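PDB 4YAR: 2-hydroxyethylphosphonate dioxygenase from Streptomyces viridochromogenes, which uses a non-heme iron centre and molecular oxygen to convert 2-hydroxyethylphosphonate to hydroxymethylphosphonate and formate on the route to the antibiotic bialaphos. Local coordinates for residues G347-Y358 / S385-W396. The protein carries 1 engineered substitution. Numbering follows the deposited sequence.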
loop_
_atom_site.group_PDB
_atom_site.type_symbol
_atom_site.label_atom_id
_atom_site.label_comp_id
_atom_site.label_asym_id
_atom_site.label_seq_id
_atom_site.Cartn_x
_atom_site.Cartn_y
_atom_site.Cartn_z
ATOM N N GLY A 347 19.057 -16.548 -11.541
ATOM C CA GLY A 347 18.205 -15.336 -11.457
ATOM C C GLY A 347 18.641 -14.392 -10.339
ATOM O O GLY A 347 18.972 -14.861 -9.240
ATOM N N ALA A 348 18.680 -13.076 -10.598
ATOM C CA ALA A 348 19.120 -12.105 -9.557
ATOM C C ALA A 348 18.063 -12.265 -8.492
ATOM O O ALA A 348 16.813 -12.446 -8.834
ATOM C CB ALA A 348 19.193 -10.646 -10.059
ATOM N N ASP A 349 18.513 -12.267 -7.237
ATOM C CA ASP A 349 17.570 -12.500 -6.175
ATOM C C ASP A 349 16.819 -11.179 -6.003
ATOM O O ASP A 349 17.426 -10.093 -6.083
ATOM C CB ASP A 349 18.228 -13.005 -4.873
ATOM C CG ASP A 349 18.360 -14.549 -4.850
ATOM O OD1 ASP A 349 18.370 -15.143 -5.930
ATOM O OD2 ASP A 349 18.349 -15.236 -3.773
ATOM N N LEU A 350 15.496 -11.291 -5.910
ATOM C CA LEU A 350 14.632 -10.204 -5.499
ATOM C C LEU A 350 14.239 -10.367 -4.034
ATOM O O LEU A 350 13.828 -11.462 -3.574
ATOM C CB LEU A 350 13.395 -10.158 -6.404
ATOM C CG LEU A 350 13.722 -10.102 -7.881
ATOM C CD1 LEU A 350 12.494 -10.417 -8.710
ATOM C CD2 LEU A 350 14.313 -8.778 -8.326
ATOM N N ILE A 351 14.362 -9.280 -3.298
ATOM C CA ILE A 351 14.023 -9.198 -1.869
ATOM C C ILE A 351 13.434 -7.753 -1.847
ATOM O O ILE A 351 14.066 -6.785 -2.248
ATOM C CB ILE A 351 15.182 -9.450 -0.861
ATOM C CG1 ILE A 351 16.118 -10.613 -1.288
ATOM C CG2 ILE A 351 14.635 -9.886 0.498
ATOM C CD1 ILE A 351 17.264 -10.975 -0.309
ATOM N N ASP A 352 12.166 -7.620 -1.507
ATOM C CA ASP A 352 11.577 -6.312 -1.434
ATOM C C ASP A 352 11.179 -6.024 0.011
ATOM O O ASP A 352 10.843 -6.913 0.725
ATOM C CB ASP A 352 10.265 -6.247 -2.256
ATOM C CG ASP A 352 10.481 -5.869 -3.712
ATOM O OD1 ASP A 352 10.951 -6.766 -4.404
ATOM O OD2 ASP A 352 9.982 -4.769 -4.184
ATOM N N HIS A 353 11.114 -4.761 0.385
ATOM C CA HIS A 353 10.746 -4.433 1.795
ATOM C C HIS A 353 9.242 -4.416 2.175
ATOM O O HIS A 353 8.864 -4.014 3.295
ATOM C CB HIS A 353 11.432 -3.169 2.212
ATOM C CG HIS A 353 10.891 -1.936 1.576
ATOM N ND1 HIS A 353 9.700 -1.372 1.979
ATOM C CD2 HIS A 353 11.419 -1.097 0.646
ATOM C CE1 HIS A 353 9.497 -0.267 1.293
ATOM N NE2 HIS A 353 10.539 -0.048 0.523
ATOM N N ALA A 354 8.400 -4.788 1.210
ATOM C CA ALA A 354 7.012 -5.004 1.425
ATOM C C ALA A 354 6.479 -6.012 0.358
ATOM O O ALA A 354 7.237 -6.675 -0.281
ATOM C CB ALA A 354 6.283 -3.660 1.377
ATOM N N GLU A 355 5.163 -6.096 0.200
ATOM C CA GLU A 355 4.513 -7.083 -0.651
ATOM C C GLU A 355 4.677 -6.780 -2.145
ATOM O O GLU A 355 4.781 -5.635 -2.598
ATOM C CB GLU A 355 3.026 -7.169 -0.329
ATOM C CG GLU A 355 2.677 -7.543 1.100
ATOM C CD GLU A 355 1.178 -7.635 1.359
ATOM O OE1 GLU A 355 0.364 -7.712 0.426
ATOM O OE2 GLU A 355 0.844 -7.696 2.541
ATOM N N ASN A 356 4.707 -7.847 -2.917
ATOM C CA ASN A 356 4.640 -7.778 -4.374
ATOM C C ASN A 356 3.457 -8.592 -4.902
ATOM O O ASN A 356 3.152 -9.724 -4.372
ATOM C CB ASN A 356 5.891 -8.417 -5.044
ATOM C CG ASN A 356 7.206 -7.680 -4.772
ATOM O OD1 ASN A 356 7.283 -6.479 -4.739
ATOM N ND2 ASN A 356 8.295 -8.469 -4.622
ATOM N N HIS A 357 2.881 -8.119 -6.016
ATOM C CA HIS A 357 1.951 -8.887 -6.776
ATOM C C HIS A 357 2.418 -8.941 -8.198
ATOM O O HIS A 357 2.831 -7.842 -8.772
ATOM C CB HIS A 357 0.528 -8.253 -6.749
ATOM C CG HIS A 357 -0.091 -8.162 -5.399
ATOM N ND1 HIS A 357 -1.056 -9.052 -4.974
ATOM C CD2 HIS A 357 0.053 -7.279 -4.402
ATOM C CE1 HIS A 357 -1.501 -8.681 -3.800
ATOM N NE2 HIS A 357 -0.821 -7.646 -3.416
ATOM N N TYR A 358 2.554 -10.155 -8.745
ATOM C CA TYR A 358 3.083 -10.285 -10.075
ATOM C C TYR A 358 2.049 -10.883 -11.023
ATOM O O TYR A 358 1.329 -11.814 -10.631
ATOM C CB TYR A 358 4.288 -11.274 -10.125
ATOM C CG TYR A 358 5.583 -10.817 -9.493
ATOM C CD1 TYR A 358 6.450 -9.972 -10.151
ATOM C CD2 TYR A 358 5.915 -11.221 -8.225
ATOM C CE1 TYR A 358 7.636 -9.609 -9.602
ATOM C CE2 TYR A 358 7.097 -10.856 -7.642
ATOM C CZ TYR A 358 7.975 -10.035 -8.334
ATOM O OH TYR A 358 9.168 -9.639 -7.777
ATOM N N SER A 385 -0.385 -15.628 -11.945
ATOM C CA SER A 385 0.059 -14.561 -11.050
ATOM C C SER A 385 0.561 -15.123 -9.748
ATOM O O SER A 385 0.266 -16.296 -9.399
ATOM C CB SER A 385 -1.115 -13.609 -10.781
ATOM O OG SER A 385 -2.225 -14.309 -10.261
ATOM N N ALA A 386 1.274 -14.271 -9.009
ATOM C CA ALA A 386 1.720 -14.575 -7.692
ATOM C C ALA A 386 1.749 -13.379 -6.742
ATOM O O ALA A 386 1.723 -12.211 -7.184
ATOM C CB ALA A 386 3.079 -15.193 -7.777
ATOM N N TRP A 387 1.868 -13.692 -5.443
ATOM C CA TRP A 387 2.030 -12.684 -4.373
ATOM C C TRP A 387 3.228 -13.053 -3.573
ATOM O O TRP A 387 3.373 -14.216 -3.295
ATOM C CB TRP A 387 0.812 -12.665 -3.499
ATOM C CG TRP A 387 0.940 -11.889 -2.265
ATOM C CD1 TRP A 387 0.664 -10.563 -2.111
ATOM C CD2 TRP A 387 1.361 -12.348 -0.977
ATOM N NE1 TRP A 387 0.886 -10.178 -0.849
ATOM C CE2 TRP A 387 1.318 -11.250 -0.120
ATOM C CE3 TRP A 387 1.790 -13.583 -0.465
ATOM C CZ2 TRP A 387 1.647 -11.359 1.246
ATOM C CZ3 TRP A 387 2.153 -13.662 0.873
ATOM C CH2 TRP A 387 2.044 -12.560 1.690
ATOM N N THR A 388 4.073 -12.102 -3.204
ATOM C CA THR A 388 5.194 -12.396 -2.291
ATOM C C THR A 388 5.038 -11.553 -1.029
ATOM O O THR A 388 4.732 -10.373 -1.175
ATOM C CB THR A 388 6.540 -12.177 -2.937
ATOM O OG1 THR A 388 6.726 -10.840 -3.327
ATOM C CG2 THR A 388 6.684 -13.054 -4.265
ATOM N N GLY A 389 5.228 -12.149 0.169
ATOM C CA GLY A 389 5.228 -11.421 1.433
ATOM C C GLY A 389 6.474 -10.520 1.509
ATOM O O GLY A 389 7.401 -10.644 0.698
ATOM N N PRO A 390 6.502 -9.599 2.469
ATOM C CA PRO A 390 7.660 -8.717 2.662
ATOM C C PRO A 390 8.912 -9.551 2.958
ATOM O O PRO A 390 8.837 -10.524 3.706
ATOM C CB PRO A 390 7.269 -7.899 3.884
ATOM C CG PRO A 390 5.774 -7.912 3.855
ATOM C CD PRO A 390 5.409 -9.292 3.439
ATOM N N PHE A 391 10.026 -9.139 2.388
ATOM C CA PHE A 391 11.323 -9.766 2.601
ATOM C C PHE A 391 11.425 -11.235 2.182
ATOM O O PHE A 391 12.330 -11.938 2.639
ATOM C CB PHE A 391 11.788 -9.508 4.029
ATOM C CG PHE A 391 12.135 -8.078 4.263
ATOM C CD1 PHE A 391 13.294 -7.550 3.740
ATOM C CD2 PHE A 391 11.268 -7.215 4.937
ATOM C CE1 PHE A 391 13.631 -6.242 3.926
ATOM C CE2 PHE A 391 11.577 -5.898 5.096
ATOM C CZ PHE A 391 12.780 -5.392 4.620
ATOM N N VAL A 392 10.486 -11.729 1.326
ATOM C CA VAL A 392 10.587 -13.068 0.812
ATOM C C VAL A 392 11.545 -13.046 -0.372
ATOM O O VAL A 392 11.287 -12.431 -1.364
ATOM C CB VAL A 392 9.208 -13.600 0.400
ATOM C CG1 VAL A 392 9.304 -14.879 -0.381
ATOM C CG2 VAL A 392 8.329 -13.639 1.603
ATOM N N ARG A 393 12.605 -13.850 -0.276
ATOM C CA ARG A 393 13.634 -13.856 -1.313
ATOM C C ARG A 393 13.135 -14.799 -2.427
ATOM O O ARG A 393 12.626 -15.865 -2.188
ATOM C CB ARG A 393 15.006 -14.269 -0.732
ATOM C CG ARG A 393 16.183 -14.430 -1.688
ATOM C CD ARG A 393 17.190 -15.414 -1.069
ATOM N NE ARG A 393 18.102 -14.742 -0.151
ATOM C CZ ARG A 393 18.782 -15.339 0.844
ATOM N NH1 ARG A 393 18.661 -16.656 1.098
ATOM N NH2 ARG A 393 19.593 -14.613 1.621
ATOM N N HIS A 394 13.215 -14.302 -3.615
ATOM C CA HIS A 394 12.647 -14.991 -4.808
ATOM C C HIS A 394 13.352 -14.531 -6.064
ATOM O O HIS A 394 14.192 -13.598 -6.089
ATOM C CB HIS A 394 11.096 -14.758 -4.895
ATOM C CG HIS A 394 10.705 -13.327 -5.111
ATOM N ND1 HIS A 394 10.789 -12.359 -4.133
ATOM C CD2 HIS A 394 10.239 -12.700 -6.219
ATOM C CE1 HIS A 394 10.364 -11.207 -4.610
ATOM N NE2 HIS A 394 10.033 -11.387 -5.881
ATOM N N ARG A 395 13.084 -15.255 -7.143
ATOM C CA ARG A 395 13.674 -14.936 -8.422
ATOM C C ARG A 395 12.784 -15.559 -9.514
ATOM O O ARG A 395 11.987 -16.438 -9.260
ATOM C CB ARG A 395 15.101 -15.497 -8.501
ATOM C CG ARG A 395 15.103 -16.985 -8.363
ATOM C CD ARG A 395 16.505 -17.472 -8.071
ATOM N NE ARG A 395 16.854 -17.222 -6.676
ATOM C CZ ARG A 395 16.425 -17.918 -5.638
ATOM N NH1 ARG A 395 15.683 -18.973 -5.811
ATOM N NH2 ARG A 395 16.793 -17.564 -4.396
ATOM N N TRP A 396 12.903 -15.008 -10.701
ATOM C CA TRP A 396 12.212 -15.530 -11.917
ATOM C C TRP A 396 13.269 -16.109 -12.895
ATOM O O TRP A 396 14.326 -15.478 -13.092
ATOM C CB TRP A 396 11.439 -14.456 -12.613
ATOM C CG TRP A 396 10.256 -13.931 -11.903
ATOM C CD1 TRP A 396 10.238 -12.853 -11.090
ATOM C CD2 TRP A 396 8.899 -14.418 -11.965
ATOM N NE1 TRP A 396 8.952 -12.651 -10.601
ATOM C CE2 TRP A 396 8.117 -13.595 -11.121
ATOM C CE3 TRP A 396 8.264 -15.479 -12.615
ATOM C CZ2 TRP A 396 6.758 -13.806 -10.939
ATOM C CZ3 TRP A 396 6.937 -15.692 -12.418
ATOM C CH2 TRP A 396 6.171 -14.834 -11.620
HETATM O O HOH W 1 10.462 -9.829 -1.633
HETATM O O HOH W 2 7.854 -9.062 -1.418
#
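The ring of H394 is sandwiched between L350 of 347-358 and T388 of its own segment: L350 CB sits over one face, 3.8 Å from the ring centroid, and T388 CG2 lies over the other. Its two nitrogens fix the ring's rotation, ND1 donating to V392 O and NE2 lying 2.7 Å from Y358 OH, which also bonds K404. With chi1 at 64°, CG falls between the backbone N and carbonyl carbon, and the ring folds back toward 347-358. Y358 offers a flat face to W396, whose NE1 edge stands over the centre, planes at 75°. Both segments double back: strands 355-358 and 385-388 pair antiparallel in a sheet of the cupin-type β-barrel fold expected of this family, while L350 and H394 form a single bridge beyond the type II turn G389-V392. Water 1 joins D352 N to V392 O inside the bend. Around the turn, F391 lays a ring face against H353 CA, and P390 CB rests 3.8 Å from A354 CA. On the face opposite Y358, the edge of W387 meets the face of H357 in a T-shaped pair, CD1 3.3 Å from CE1, while its NE1 meets E355 OE1 at 2.8 Å from above the carboxylate plane. Near G347, R395 grips D349 side-on, NE to OD1 (2.7 Å) and NH2 to OD2 (2.9 Å); E368 and D370 also hold this guanidinium.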